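Side-chain contacts in putative ribosomal N-acetyltransferase YdaF (Bacillus subtilis, PDB 1NSL), which probably transfers an acetyl group from acetyl-coenzyme A to protein amino termini, perhaps those of ribosomal proteins: residues C[14-19]-C[77-82]; C[27-32]-C[44-49]; C[61-64]-C[68-71]; C[83-88]-C[93-98]; C[99-104]-C[108-113]. One frame throughout, in Å; residues are numbered along the deposited sequence.

Interaction 1. Residues C[14-19]-C[77-82]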
# COMPACT_ATOMS: atom_id res chain seq x y z
N ARG C 14 16.74 -12.03 19.36
CA ARG C 14 16.89 -11.13 18.20
C ARG C 14 15.71 -11.12 17.27
O ARG C 14 14.90 -12.02 17.31
CB ARG C 14 18.14 -11.46 17.43
CG ARG C 14 17.99 -12.53 16.43
CD ARG C 14 19.28 -12.78 15.69
NE ARG C 14 19.44 -14.10 15.09
CZ ARG C 14 18.63 -14.66 14.20
NH1 ARG C 14 17.54 -14.04 13.79
NH2 ARG C 14 18.92 -15.85 13.71
N LEU C 15 15.54 -10.06 16.51
CA LEU C 15 14.41 -10.03 15.59
C LEU C 15 14.76 -11.13 14.67
O LEU C 15 15.91 -11.39 14.49
CB LEU C 15 14.36 -8.77 14.77
CG LEU C 15 13.43 -7.62 15.16
CD1 LEU C 15 13.66 -6.45 14.14
CD2 LEU C 15 11.99 -8.03 15.10
N LEU C 16 13.76 -11.82 14.13
CA LEU C 16 14.08 -12.88 13.18
C LEU C 16 14.31 -12.19 11.84
O LEU C 16 13.94 -11.05 11.66
CB LEU C 16 12.91 -13.84 13.06
CG LEU C 16 12.62 -14.65 14.30
CD1 LEU C 16 11.10 -14.93 14.51
CD2 LEU C 16 13.40 -15.93 14.21
N GLU C 17 14.93 -12.88 10.90
CA GLU C 17 15.16 -12.34 9.57
C GLU C 17 14.71 -13.34 8.54
O GLU C 17 14.77 -14.54 8.77
CB GLU C 17 16.65 -12.12 9.35
CG GLU C 17 17.40 -11.56 10.52
CD GLU C 17 18.87 -11.46 10.20
OE1 GLU C 17 19.24 -11.76 9.03
OE2 GLU C 17 19.63 -11.10 11.13
N PRO C 18 14.36 -12.88 7.35
CA PRO C 18 13.97 -13.82 6.31
C PRO C 18 14.92 -14.99 6.24
O PRO C 18 14.47 -16.10 6.08
CB PRO C 18 13.94 -12.94 5.07
CG PRO C 18 13.45 -11.67 5.61
CD PRO C 18 14.30 -11.50 6.85
N LYS C 19 16.21 -14.83 6.39
CA LYS C 19 16.98 -16.07 6.29
C LYS C 19 16.77 -17.13 7.45
O LYS C 19 17.27 -18.26 7.34
CB LYS C 19 18.45 -15.76 6.08
CG LYS C 19 19.12 -15.21 7.34
CD LYS C 19 20.54 -14.71 6.97
CE LYS C 19 21.35 -14.27 8.22
NZ LYS C 19 22.84 -14.43 7.94
N GLY C 77 23.74 -19.70 19.83
CA GLY C 77 23.87 -19.35 18.45
C GLY C 77 22.68 -19.70 17.59
O GLY C 77 22.46 -19.01 16.58
N SER C 78 21.89 -20.72 17.93
CA SER C 78 20.78 -21.04 17.02
C SER C 78 19.35 -21.18 17.55
O SER C 78 19.14 -21.65 18.65
CB SER C 78 21.14 -22.24 16.19
OG SER C 78 21.35 -23.34 17.03
N LEU C 79 18.39 -20.78 16.72
CA LEU C 79 16.96 -20.80 17.04
C LEU C 79 16.49 -21.99 17.80
O LEU C 79 16.58 -23.10 17.31
CB LEU C 79 16.14 -20.82 15.79
CG LEU C 79 15.59 -19.53 15.24
CD1 LEU C 79 14.42 -19.88 14.26
CD2 LEU C 79 15.12 -18.62 16.37
N CYS C 80 15.90 -21.78 18.96
CA CYS C 80 15.40 -22.90 19.69
C CYS C 80 14.01 -22.55 20.06
O CYS C 80 13.32 -23.33 20.72
CB CYS C 80 16.21 -23.10 20.96
SG CYS C 80 16.14 -21.66 22.03
N GLY C 81 13.60 -21.36 19.65
CA GLY C 81 12.24 -20.89 19.93
C GLY C 81 12.00 -19.42 19.61
O GLY C 81 12.80 -18.82 18.88
N MSE C 82 10.93 -18.86 20.17
CA MSE C 82 10.49 -17.47 19.92
C MSE C 82 9.91 -16.87 21.19
O MSE C 82 9.28 -17.58 21.99
CB MSE C 82 9.36 -17.43 18.86
CG MSE C 82 9.63 -18.11 17.59
SE MSE C 82 8.60 -17.29 16.18
CE MSE C 82 6.90 -17.30 16.86
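L16 spreads its two methyls over two neighbours of strand 78-89. CD2 meets the CD2 branch of L79 at 3.9 Å and, a little farther off, the CD1 branch of the same residue. CD1 turns to M82, a selenomethionine, whose SE lies 3.8 Å away. The contact is wholly apolar and buried, and L16 crosses both partners at about a right angle. Its CG stands beside the backbone N and opposite the carbonyl carbon (chi1 -67°). M82 presents its selenium with a chain bent at chi3 (-52°).

Behind this first shell the backbone on either side of the L15-L16 peptide is held by polar groups. R14 NH1 donates to L15 O at 3.2 Å, with the acceptor in the guanidinium plane, and also forms a salt bridge with D20. L16 O accepts from R60.

Strand 69-75 lies between strands 11-15 and 78-89 in the sheet, and L79 also packs on its L74; C80 and G81 both face L73 in a classic beta bulge. Helix 48-65 supplies W59 against L16, while helix 21-30 brings L24 and L27 onto L79, and L24 also reaches M82.

Interaction 2. Residues C[27-32]-C[44-49]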
# COMPACT_ATOMS: atom_id res chain seq x y z
N LEU C 27 11.69 -26.23 12.72
CA LEU C 27 11.43 -26.27 14.15
C LEU C 27 9.92 -26.31 14.39
O LEU C 27 9.44 -26.83 15.39
CB LEU C 27 12.00 -25.02 14.79
CG LEU C 27 12.98 -25.02 15.93
CD1 LEU C 27 13.90 -26.16 15.90
CD2 LEU C 27 13.77 -23.77 15.69
N ILE C 28 9.15 -25.78 13.47
CA ILE C 28 7.75 -25.74 13.76
C ILE C 28 7.07 -27.04 13.41
O ILE C 28 6.10 -27.41 14.06
CB ILE C 28 7.07 -24.57 13.10
CG1 ILE C 28 7.31 -23.31 13.94
CG2 ILE C 28 5.60 -24.81 13.00
CD1 ILE C 28 6.81 -22.06 13.31
N ILE C 29 7.59 -27.75 12.41
CA ILE C 29 6.94 -28.97 11.97
C ILE C 29 7.34 -29.99 12.98
O ILE C 29 6.64 -30.98 13.22
CB ILE C 29 7.48 -29.42 10.58
CG1 ILE C 29 7.36 -28.30 9.56
CG2 ILE C 29 6.71 -30.61 10.07
CD1 ILE C 29 8.28 -28.43 8.36
N GLN C 30 8.50 -29.74 13.54
CA GLN C 30 9.11 -30.69 14.46
C GLN C 30 8.28 -30.73 15.72
O GLN C 30 8.01 -31.78 16.26
CB GLN C 30 10.52 -30.26 14.76
CG GLN C 30 11.49 -31.35 14.69
CD GLN C 30 12.77 -30.92 14.04
OE1 GLN C 30 13.61 -30.25 14.65
NE2 GLN C 30 12.92 -31.30 12.77
N ASN C 31 7.85 -29.58 16.18
CA ASN C 31 6.93 -29.57 17.29
C ASN C 31 5.65 -29.23 16.63
O ASN C 31 5.57 -29.35 15.42
CB ASN C 31 7.34 -28.54 18.25
CG ASN C 31 8.82 -28.49 18.41
OD1 ASN C 31 9.35 -28.90 19.44
ND2 ASN C 31 9.50 -28.00 17.39
N GLN C 32 4.64 -28.80 17.35
CA GLN C 32 3.42 -28.60 16.58
C GLN C 32 2.29 -29.43 17.10
O GLN C 32 1.13 -29.07 16.98
CB GLN C 32 3.68 -29.09 15.16
CG GLN C 32 2.69 -28.58 14.17
CD GLN C 32 1.89 -29.68 13.48
OE1 GLN C 32 0.82 -29.41 12.94
NE2 GLN C 32 2.42 -30.91 13.46
N ASN C 44 -2.56 -24.45 9.87
CA ASN C 44 -2.05 -24.91 8.60
C ASN C 44 -0.66 -24.31 8.74
O ASN C 44 -0.42 -23.13 8.39
CB ASN C 44 -2.80 -24.30 7.42
N PRO C 45 0.25 -25.16 9.21
CA PRO C 45 1.56 -24.75 9.71
C PRO C 45 2.43 -24.17 8.63
O PRO C 45 1.98 -23.80 7.55
CB PRO C 45 2.17 -26.05 10.23
CG PRO C 45 1.08 -27.10 10.13
CD PRO C 45 0.10 -26.62 9.11
N SER C 46 3.70 -24.12 8.94
CA SER C 46 4.67 -23.47 8.10
C SER C 46 4.82 -23.92 6.67
O SER C 46 4.11 -24.81 6.17
CB SER C 46 5.99 -23.67 8.79
OG SER C 46 5.84 -24.74 9.71
N SER C 47 5.81 -23.29 6.06
CA SER C 47 6.18 -23.42 4.67
C SER C 47 7.29 -22.43 4.60
O SER C 47 7.05 -21.26 4.67
CB SER C 47 5.06 -22.94 3.79
OG SER C 47 5.60 -22.29 2.66
N ALA C 48 8.53 -22.89 4.50
CA ALA C 48 9.68 -21.97 4.52
C ALA C 48 9.54 -20.76 3.61
O ALA C 48 10.11 -19.72 3.90
CB ALA C 48 10.98 -22.71 4.23
N ASP C 49 8.80 -20.87 2.49
CA ASP C 49 8.57 -19.72 1.65
C ASP C 49 7.66 -18.70 2.33
O ASP C 49 7.95 -17.53 2.36
CB ASP C 49 7.96 -20.16 0.33
CG ASP C 49 8.99 -20.66 -0.62
OD1 ASP C 49 8.91 -20.29 -1.80
OD2 ASP C 49 9.94 -21.41 -0.29
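The amide of Q32 reaches the ring of P45 through OE1, which lies 3.6 Å from P45 CG. The two side chains cross obliquely, so the touch is a single oxygen against one ring carbon and not a stack. Q32 gets there because its CG is anti to the backbone N (chi1 -163°) and the chain then bends at chi2.

Next along the chain, S46 turns its hydroxyl to the last turn of helix 21-30. S46 OG comes 3.3 Å from I28 CG2 and 3.9 Å from I29 CG1, resting on aliphatic carbon. I28 offers that methyl from the side opposite its own backbone N, with CG1 placed beside the N (chi1 -81°). I28 also packs on Y51 and F40. Y51, on helix 48-65, also touches S46, so the two helices share a small patch there.

At the start of helix 48-65, S47 takes the N-cap position, its OG accepting from the backbone N of T50. N31, the first residue past helix 21-30, uses OD1 to receive R34 and, weakly, the backbone N of K103. The contact thus brings together the two ends of the connection between the first two helices of the GNAT fold, a region that in relatives often borders the acceptor-substrate site.

No hydrogen bond, salt bridge or stack joins the two segments. The contact is therefore van der Waals in character, polar oxygens lying against carbon at the surface, with little directional hold.

Interaction 3. Residues C[61-64]-C[68-71]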
# COMPACT_ATOMS: atom_id res chain seq x y z
N ARG C 61 8.09 -5.45 10.24
CA ARG C 61 7.57 -4.10 10.20
C ARG C 61 6.85 -3.73 11.50
O ARG C 61 6.73 -2.58 11.87
CB ARG C 61 6.66 -3.89 9.00
CG ARG C 61 7.36 -3.74 7.69
CD ARG C 61 6.44 -3.92 6.51
NE ARG C 61 7.09 -4.61 5.39
CZ ARG C 61 6.75 -5.82 4.93
NH1 ARG C 61 5.75 -6.49 5.52
NH2 ARG C 61 7.40 -6.33 3.87
N GLN C 62 6.35 -4.72 12.19
CA GLN C 62 5.60 -4.39 13.36
C GLN C 62 6.59 -3.84 14.35
O GLN C 62 6.35 -2.87 15.04
CB GLN C 62 4.92 -5.65 13.89
CG GLN C 62 3.56 -5.97 13.30
CD GLN C 62 3.07 -7.40 13.70
OE1 GLN C 62 3.25 -7.88 14.87
NE2 GLN C 62 2.47 -8.09 12.70
N TYR C 63 7.75 -4.45 14.40
CA TYR C 63 8.79 -4.00 15.27
C TYR C 63 9.16 -2.61 14.80
O TYR C 63 9.58 -1.81 15.54
CB TYR C 63 10.01 -4.92 15.17
CG TYR C 63 11.22 -4.33 15.80
CD1 TYR C 63 11.33 -4.24 17.16
CD2 TYR C 63 12.20 -3.77 15.03
CE1 TYR C 63 12.40 -3.62 17.74
CE2 TYR C 63 13.26 -3.16 15.61
CZ TYR C 63 13.36 -3.09 16.94
OH TYR C 63 14.47 -2.51 17.45
N ALA C 64 9.02 -2.28 13.56
CA ALA C 64 9.52 -0.97 13.27
C ALA C 64 8.49 0.03 13.73
O ALA C 64 8.83 1.08 14.30
CB ALA C 64 9.89 -0.78 11.72
N GLY C 68 5.24 -4.17 18.77
CA GLY C 68 5.35 -5.48 19.40
C GLY C 68 6.68 -6.07 19.16
O GLY C 68 7.46 -5.52 18.43
N ILE C 69 6.94 -7.22 19.72
CA ILE C 69 8.15 -7.89 19.33
C ILE C 69 7.87 -9.34 19.05
O ILE C 69 7.24 -10.03 19.84
CB ILE C 69 9.21 -7.74 20.37
CG1 ILE C 69 9.68 -6.29 20.36
CG2 ILE C 69 10.33 -8.59 19.96
CD1 ILE C 69 9.92 -5.64 21.72
N GLU C 70 8.32 -9.81 17.91
CA GLU C 70 8.21 -11.22 17.61
C GLU C 70 9.68 -11.53 17.42
O GLU C 70 10.23 -11.20 16.40
CB GLU C 70 7.41 -11.47 16.30
CG GLU C 70 5.88 -11.28 16.36
CD GLU C 70 5.23 -11.93 17.60
OE1 GLU C 70 5.74 -12.93 18.10
OE2 GLU C 70 4.21 -11.46 18.11
N ALA C 71 10.32 -12.14 18.40
CA ALA C 71 11.76 -12.42 18.32
C ALA C 71 12.17 -13.87 18.37
O ALA C 71 11.44 -14.72 18.84
CB ALA C 71 12.50 -11.66 19.45
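Y63 lies alongside I69, the two side chains pointing the same way, and its CD1 approaches I69 CG1 at 4.1 Å. The isoleucine carbon comes to the ring edge, close to the ring plane, so the tyrosine does not lay a face on it. G68 O sits at the same ring's edge and is 3.8 Å from Y63 CA, bringing the backbone just before strand 69-75 up against the helix. The ring is directed along this path by a chi1 of 167°, which sets CG opposite the backbone N.

G68 makes this close approach on a buried main chain whose angles (phi 156°) would jam a CB against the preceding carbonyl oxygen, so glycine is called for. No hydrogen bond crosses between the segments; Q62 adds looser cover over G68.

Y63 also packs on L15 of its own chain and on L15 of the second subunit, where R61 forms a salt bridge with D65 of that subunit. On the strand side, I69 pairs through its backbone with L85. This is the short loop by which the second helix of the GNAT fold passes into the central sheet, here set at a subunit interface.

Interaction 4. Residues C[83-88]-C[93-98]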
# COMPACT_ATOMS: atom_id res chain seq x y z
N ILE C 83 10.10 -15.57 21.39
CA ILE C 83 9.44 -14.90 22.51
C ILE C 83 8.76 -13.77 21.91
O ILE C 83 9.12 -13.36 20.81
CB ILE C 83 10.38 -14.37 23.53
CG1 ILE C 83 9.60 -13.71 24.63
CG2 ILE C 83 11.23 -13.31 22.97
CD1 ILE C 83 10.51 -13.60 25.90
N SER C 84 7.80 -13.23 22.62
CA SER C 84 6.95 -12.29 21.97
C SER C 84 6.20 -11.40 22.92
O SER C 84 5.78 -11.81 24.02
CB SER C 84 5.96 -13.07 21.20
OG SER C 84 4.80 -12.28 20.95
N LEU C 85 6.05 -10.15 22.49
CA LEU C 85 5.33 -9.17 23.29
C LEU C 85 4.34 -8.65 22.32
O LEU C 85 4.74 -8.08 21.33
CB LEU C 85 6.24 -8.06 23.73
CG LEU C 85 5.49 -6.88 24.33
CD1 LEU C 85 5.26 -7.17 25.71
CD2 LEU C 85 6.34 -5.64 24.24
N HIS C 86 3.05 -8.83 22.60
CA HIS C 86 1.98 -8.48 21.68
C HIS C 86 0.81 -7.90 22.44
O HIS C 86 0.89 -7.78 23.61
CB HIS C 86 1.57 -9.72 20.89
CG HIS C 86 1.25 -10.90 21.74
ND1 HIS C 86 -0.03 -11.19 22.16
CD2 HIS C 86 2.05 -11.85 22.26
CE1 HIS C 86 -0.01 -12.28 22.90
NE2 HIS C 86 1.24 -12.68 23.01
N ASN C 87 -0.29 -7.58 21.77
CA ASN C 87 -1.40 -6.85 22.35
C ASN C 87 -0.89 -5.64 23.05
O ASN C 87 -1.21 -5.40 24.20
CB ASN C 87 -2.22 -7.67 23.32
CG ASN C 87 -2.80 -8.90 22.68
OD1 ASN C 87 -2.51 -9.19 21.50
ND2 ASN C 87 -3.61 -9.67 23.44
N LEU C 88 -0.09 -4.86 22.36
CA LEU C 88 0.48 -3.71 22.99
C LEU C 88 -0.57 -2.64 23.02
O LEU C 88 -0.99 -2.18 21.99
CB LEU C 88 1.63 -3.24 22.16
CG LEU C 88 2.74 -2.45 22.79
CD1 LEU C 88 3.89 -2.49 21.76
CD2 LEU C 88 2.29 -1.02 23.05
N ARG C 93 -1.45 1.17 28.86
CA ARG C 93 -0.13 0.96 29.38
C ARG C 93 0.17 -0.50 29.71
O ARG C 93 0.88 -0.77 30.68
CB ARG C 93 0.00 1.81 30.63
CG ARG C 93 -0.05 3.32 30.34
CD ARG C 93 0.11 4.22 31.56
NE ARG C 93 0.37 5.58 31.10
CZ ARG C 93 0.69 6.62 31.86
NH1 ARG C 93 0.88 7.81 31.31
NH2 ARG C 93 0.81 6.48 33.17
N LYS C 94 -0.32 -1.41 28.88
CA LYS C 94 -0.15 -2.83 29.18
C LYS C 94 0.14 -3.67 27.96
O LYS C 94 -0.04 -3.21 26.84
CB LYS C 94 -1.45 -3.36 29.76
CG LYS C 94 -2.61 -3.25 28.84
CD LYS C 94 -3.83 -3.94 29.45
CE LYS C 94 -5.06 -3.80 28.54
NZ LYS C 94 -6.21 -4.42 29.20
N ALA C 95 0.51 -4.93 28.15
CA ALA C 95 0.82 -5.76 26.97
C ALA C 95 0.82 -7.22 27.39
O ALA C 95 0.78 -7.49 28.57
CB ALA C 95 2.17 -5.35 26.44
N GLU C 96 0.87 -8.17 26.47
CA GLU C 96 1.10 -9.56 26.88
C GLU C 96 2.39 -10.24 26.36
O GLU C 96 2.97 -9.80 25.36
CB GLU C 96 -0.06 -10.38 26.50
CG GLU C 96 -1.32 -9.59 26.71
CD GLU C 96 -2.50 -10.34 26.19
OE1 GLU C 96 -2.33 -11.54 25.88
OE2 GLU C 96 -3.57 -9.71 26.09
N ILE C 97 2.85 -11.29 27.07
CA ILE C 97 4.02 -12.07 26.63
C ILE C 97 3.71 -13.51 26.20
O ILE C 97 2.87 -14.16 26.78
CB ILE C 97 5.12 -12.00 27.68
CG1 ILE C 97 5.72 -10.58 27.68
CG2 ILE C 97 6.23 -13.09 27.48
CD1 ILE C 97 6.76 -10.37 28.74
N GLY C 98 4.34 -13.97 25.13
CA GLY C 98 4.16 -15.34 24.68
C GLY C 98 5.53 -15.88 24.37
O GLY C 98 6.48 -15.12 24.33
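L85 packs against two residues of strand 94-98 on the buried side of the pair: its CD1 lies 3.7 Å from A95 CB and 4.0 Å from I97 CG1. I97 and I83 carry this apolar layer on to L118 of helix 110-124, while L85 reaches L126.

The backbones are held by antiparallel bonds. G98 N donates to S84 O, and H86 N and E96 N exchange bonds with each other's carbonyls, the second at 2.9 Å between E96 N and H86 O with an N-H...O angle of 166°; L85 and I97 form the non-hydrogen-bonded pair between them. This is the hairpin of strands 78-89 and 94-101 in the middle of the GNAT sheet.

On the other side H86, N87 and E96 make a looser polar group toward solvent. The imidazole lays one face over E96 O, 3.8 Å below its plane and offset to the rim, with CG flanked by both the backbone N and the carbonyl carbon (chi1 52°). N87 ND2 gives a weak bond to E96 OE2 at 2.7 Å, the amide and carboxylate planes 76° apart, and N87 OD1 receives a weak bond from H86 ND1 in the ring plane. An alanine in place of E96 would remove the carboxylate and is likely to leave the N87 amide without this mate and freer to turn. S84 OG, on this same side of the sheet, bonds instead to E70 on strand 69-75.

Interaction 5. Residues C[99-104]-C[108-113]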
# COMPACT_ATOMS: atom_id res chain seq x y z
N TYR C 99 5.66 -17.17 24.16
CA TYR C 99 6.97 -17.74 23.95
C TYR C 99 6.72 -19.18 23.73
O TYR C 99 5.73 -19.67 24.18
CB TYR C 99 7.78 -17.59 25.23
CG TYR C 99 7.00 -17.92 26.50
CD1 TYR C 99 6.58 -19.20 26.76
CD2 TYR C 99 6.68 -16.93 27.42
CE1 TYR C 99 5.87 -19.49 27.86
CE2 TYR C 99 5.97 -17.22 28.56
CZ TYR C 99 5.55 -18.51 28.77
OH TYR C 99 4.83 -18.87 29.88
N TRP C 100 7.57 -19.87 22.99
CA TRP C 100 7.49 -21.32 22.87
C TRP C 100 8.87 -21.79 22.67
O TRP C 100 9.73 -21.00 22.23
CB TRP C 100 6.66 -21.78 21.70
CG TRP C 100 7.06 -21.31 20.35
CD1 TRP C 100 6.55 -20.24 19.70
CD2 TRP C 100 7.92 -21.96 19.42
NE1 TRP C 100 7.08 -20.15 18.45
CE2 TRP C 100 7.92 -21.20 18.24
CE3 TRP C 100 8.71 -23.11 19.46
CZ2 TRP C 100 8.69 -21.53 17.13
CZ3 TRP C 100 9.47 -23.45 18.34
CH2 TRP C 100 9.44 -22.66 17.19
N ILE C 101 9.13 -23.05 22.97
CA ILE C 101 10.46 -23.55 22.77
C ILE C 101 10.46 -24.98 22.22
O ILE C 101 9.46 -25.68 22.28
CB ILE C 101 11.19 -23.38 24.05
CG1 ILE C 101 12.68 -23.24 23.82
CG2 ILE C 101 10.85 -24.51 25.01
CD1 ILE C 101 13.51 -23.56 25.12
N ALA C 102 11.54 -25.38 21.57
CA ALA C 102 11.62 -26.74 21.01
C ALA C 102 11.95 -27.70 22.13
O ALA C 102 12.66 -27.36 23.10
CB ALA C 102 12.67 -26.82 19.96
N LYS C 103 11.44 -28.91 22.00
CA LYS C 103 11.50 -29.75 23.16
C LYS C 103 12.91 -29.95 23.68
O LYS C 103 13.18 -29.85 24.88
CB LYS C 103 10.82 -31.07 22.87
CG LYS C 103 9.58 -31.31 23.69
CD LYS C 103 9.61 -32.77 24.15
CE LYS C 103 8.55 -33.11 25.18
NZ LYS C 103 8.61 -34.60 25.34
N GLU C 104 13.81 -30.19 22.77
CA GLU C 104 15.19 -30.49 23.09
C GLU C 104 15.83 -29.44 23.90
O GLU C 104 16.96 -29.59 24.32
CB GLU C 104 15.92 -30.52 21.78
CG GLU C 104 14.92 -30.80 20.69
CD GLU C 104 15.36 -30.32 19.34
OE1 GLU C 104 15.32 -29.09 19.07
OE2 GLU C 104 15.75 -31.21 18.56
N LYS C 108 16.03 -25.66 30.65
CA LYS C 108 17.29 -25.04 30.90
C LYS C 108 17.01 -23.65 31.32
O LYS C 108 17.91 -22.86 31.42
CB LYS C 108 18.10 -25.06 29.65
CG LYS C 108 18.10 -26.39 28.96
CD LYS C 108 19.06 -26.30 27.77
CE LYS C 108 19.74 -27.66 27.54
NZ LYS C 108 20.25 -27.78 26.13
N GLY C 109 15.76 -23.32 31.56
CA GLY C 109 15.44 -21.95 31.88
C GLY C 109 15.66 -20.96 30.75
O GLY C 109 15.97 -19.78 31.02
N ILE C 110 15.49 -21.36 29.48
CA ILE C 110 15.62 -20.33 28.47
C ILE C 110 14.47 -19.33 28.61
O ILE C 110 14.68 -18.11 28.67
CB ILE C 110 15.61 -20.85 27.05
CG1 ILE C 110 16.51 -22.11 26.87
CG2 ILE C 110 16.03 -19.75 26.13
CD1 ILE C 110 18.00 -21.85 26.61
N ILE C 111 13.25 -19.83 28.70
CA ILE C 111 12.11 -18.90 28.69
C ILE C 111 12.13 -17.89 29.82
O ILE C 111 12.04 -16.65 29.59
CB ILE C 111 10.83 -19.67 28.60
CG1 ILE C 111 10.92 -20.48 27.30
CG2 ILE C 111 9.69 -18.73 28.64
CD1 ILE C 111 9.83 -21.51 26.97
N THR C 112 12.28 -18.40 31.05
CA THR C 112 12.28 -17.51 32.21
C THR C 112 13.29 -16.40 31.99
O THR C 112 12.93 -15.22 31.84
CB THR C 112 12.62 -18.28 33.43
OG1 THR C 112 11.54 -19.17 33.70
CG2 THR C 112 12.63 -17.36 34.69
N ALA C 113 14.55 -16.80 31.88
CA ALA C 113 15.63 -15.85 31.64
C ALA C 113 15.30 -14.83 30.55
O ALA C 113 15.55 -13.65 30.75
CB ALA C 113 16.86 -16.59 31.31
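Within the beta-alpha-beta unit of strand 94-101, helix 110-124 and strand 130-136, the first strand meets the helix start through Y99 and I101 against I110 and I111. In GNAT enzymes the intervening loop usually binds the pyrophosphate of acetyl-CoA, and the glycine-rich run up to G109, at the N-cap position, is consistent with that role.

I111 does most of the touching. Its CG2 methyl sits over the centre of the Y99 ring, 3.6 Å from the centroid and 14° off the ring normal, a CH-pi contact. Its CD1 reaches along the strand to I101 CB at 3.7 Å. I101 in turn sends CD1 to I110 CG1 at 3.8 Å, crossing at about a right angle. The Y99 ring is brought under the helix by a chi1 of 43°, with CG set between the backbone N and the carbonyl carbon.

Y99 OH bonds to S142 OG on helix 140-149. Replacing Y99 by an alanine would probably deprive the I111 methyl of the ring face it rests on and S142 of this partner. K108 has a cation-pi partner in Y75.

V145 of helix 140-149 packs on both Y99 and I111. W100, on the other side of the strand from I111, packs on L24 and I28 of helix 21-30, while I110 reaches I11 on strand 11-15.

How the interactions relate
From the N terminus, interaction 1 closes the longest loop, from strand 11-15 to strand 78-89, and interactions 2 and 3 nest inside it. Interaction 2 closes the connection between helices 21-30 and 48-65; interaction 3 closes the short loop from helix 48-65 into strand 69-75. Interactions 4 and 5 follow in series, a hairpin and then the connection from strand 94-101 into helix 110-124; none of the loops cross. Backbone bonds join them through the sheet: I69 and A71 pair with L85 and I83, and C80 and M82 with A102 and W100. I28 touches W100, linking interactions 2 and 5, while interactions 1 and 3 both reach the second subunit.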